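Local atomic coordinates of putative acetyl/propionyl-CoA carboxylase, alpha subunit (Methylibium petroleiphilum, PDB entry 2O1Q), a protein that binds zinc in a cupin-like fold and is probably a dioxygenase acting on acetylacetone, its substrate unproven. Residues Asp50-Ala53 / Gly54-Phe57. Residues are numbered along the deposited sequence; the frame is centred on the assembly and turned at random.
Sequences DCPA and GSSF
Cys51, the last residue of its strand, sets its CB 3.4 Å from Ser55 OG; the CB, not the sulfur, does the touching. Next comes Pro52, where a type II beta turn begins that closes at Ser55. Its carbonyl oxygen is gripped twice by one residue: Ser55 N donates to Pro52 O over 3.1 Å, from above the carbonyl plane and with an N-H...O angle of 151°, while Ser55 OG donates to the same Pro52 O at 2.6 Å, in that plane. The hydroxyl gets there because OG stands between the backbone N and the carbonyl carbon (chi1 67°), which also leaves it above the plane of the Pro52 ring near its N, 3.7 Å from Pro52 CD. With an alanine at this position, the Pro52 carbonyl is likely to be left with the backbone N-H as its one donor within the turn, and Cys51 CB without the hydroxyl it touches. Ala53 and Gly54 form the exposed corner; Gly54 takes a positive phi of 92°, at which a CB would collide with Ala53 O. The turn thus links strand 44-51 to strand 55-62 of the cupin-like barrel, passing from one sheet to the other: Cys51 pairs through its backbone with Ser111 of strand 110-118, Gly54 and Ser55 with Phe107 of strand 106-107, and the side chains of both Cys51 and Ser55 touch Phe107.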
ATOM      1  N   ASP A  50       8.207 -21.607  11.826  1.00 15.25           N
ATOM      2  CA  ASP A  50       8.100 -22.964  12.372  1.00 17.44           C
ATOM      3  C   ASP A  50       8.230 -22.781  13.871  1.00 16.21           C
ATOM      4  O   ASP A  50       9.282 -22.391  14.361  1.00 17.58           O
ATOM      5  CB  ASP A  50       9.224 -23.838  11.834  1.00 18.71           C
ATOM      6  CG  ASP A  50       9.148 -25.247  12.351  1.00 25.88           C
ATOM      7  OD1 ASP A  50       8.045 -25.816  12.311  1.00 36.10           O
ATOM      8  OD2 ASP A  50      10.168 -25.766  12.791  1.00 26.84           O
ATOM      9  N   CYS A  51       7.172 -23.089  14.605  1.00 17.28           N
ATOM     10  CA  CYS A  51       7.071 -22.683  15.976  1.00 18.78           C
ATOM     11  C   CYS A  51       6.779 -23.867  16.845  1.00 18.33           C
ATOM     12  O   CYS A  51       5.694 -24.429  16.774  1.00 17.26           O
ATOM     13  CB  CYS A  51       5.956 -21.680  16.128  1.00 15.99           C
ATOM     14  SG  CYS A  51       5.971 -20.225  15.083  1.00 18.50           S
ATOM     15  N   PRO A  52       7.736 -24.240  17.685  1.00 14.20           N
ATOM     16  CA  PRO A  52       7.544 -25.363  18.579  1.00 13.88           C
ATOM     17  C   PRO A  52       6.402 -25.116  19.535  1.00 16.24           C
ATOM     18  O   PRO A  52       6.125 -23.994  19.829  1.00 15.92           O
ATOM     19  CB  PRO A  52       8.854 -25.436  19.338  1.00 16.23           C
ATOM     20  CG  PRO A  52       9.800 -24.846  18.371  1.00 16.59           C
ATOM     21  CD  PRO A  52       9.108 -23.755  17.784  1.00 14.00           C
ATOM     22  N   ALA A  53       5.791 -26.188  19.990  1.00 14.43           N
ATOM     23  CA  ALA A  53       4.818 -26.078  21.076  1.00 11.79           C
ATOM     24  C   ALA A  53       5.452 -25.365  22.254  1.00 14.54           C
ATOM     25  O   ALA A  53       6.615 -25.658  22.612  1.00 16.06           O
ATOM     26  CB  ALA A  53       4.390 -27.451  21.486  1.00 13.22           C
ATOM     27  N   GLY A  54       4.735 -24.414  22.855  1.00 13.61           N
ATOM     28  CA  GLY A  54       5.296 -23.639  23.972  1.00 12.92           C
ATOM     29  C   GLY A  54       5.984 -22.340  23.586  1.00 11.54           C
ATOM     30  O   GLY A  54       6.412 -21.572  24.455  1.00 14.36           O
ATOM     31  N   SER A  55       6.177 -22.149  22.299  1.00 12.78           N
ATOM     32  CA  SER A  55       6.854 -20.951  21.830  1.00 13.52           C
ATOM     33  C   SER A  55       5.977 -19.680  21.727  1.00 15.68           C
ATOM     34  O   SER A  55       4.754 -19.732  21.782  1.00 14.43           O
ATOM     35  CB  SER A  55       7.601 -21.205  20.508  1.00 16.09           C
ATOM     36  OG  SER A  55       6.705 -21.449  19.461  1.00 15.69           O
ATOM     37  N   SER A  56       6.661 -18.551  21.661  1.00 17.58           N
ATOM     38  CA  SER A  56       5.987 -17.295  21.627  1.00 15.31           C
ATOM     39  C   SER A  56       6.822 -16.191  21.042  1.00 16.57           C
ATOM     40  O   SER A  56       8.035 -16.281  21.062  1.00 14.77           O
ATOM     41  CB  SER A  56       5.467 -16.845  23.011  1.00 18.71           C
ATOM     42  OG  SER A  56       6.560 -16.670  23.943  1.00 19.34           O
ATOM     43  N   PHE A  57       6.173 -15.108  20.598  1.00 16.71           N
ATOM     44  CA  PHE A  57       6.851 -13.887  20.221  1.00 17.71           C
ATOM     45  C   PHE A  57       6.757 -12.798  21.250  1.00 17.13           C
ATOM     46  O   PHE A  57       5.775 -12.743  21.980  1.00 17.28           O
ATOM     47  CB  PHE A  57       6.222 -13.364  18.978  1.00 15.64           C
ATOM     48  CG  PHE A  57       6.538 -14.149  17.764  1.00 17.63           C
ATOM     49  CD1 PHE A  57       7.726 -13.985  17.085  1.00 18.10           C
ATOM     50  CD2 PHE A  57       5.606 -15.027  17.256  1.00 15.65           C
ATOM     51  CE1 PHE A  57       7.979 -14.693  15.872  1.00 17.26           C
ATOM     52  CE2 PHE A  57       5.826 -15.721  16.129  1.00 16.94           C
ATOM     53  CZ  PHE A  57       7.034 -15.583  15.409  1.00 17.81           C
TER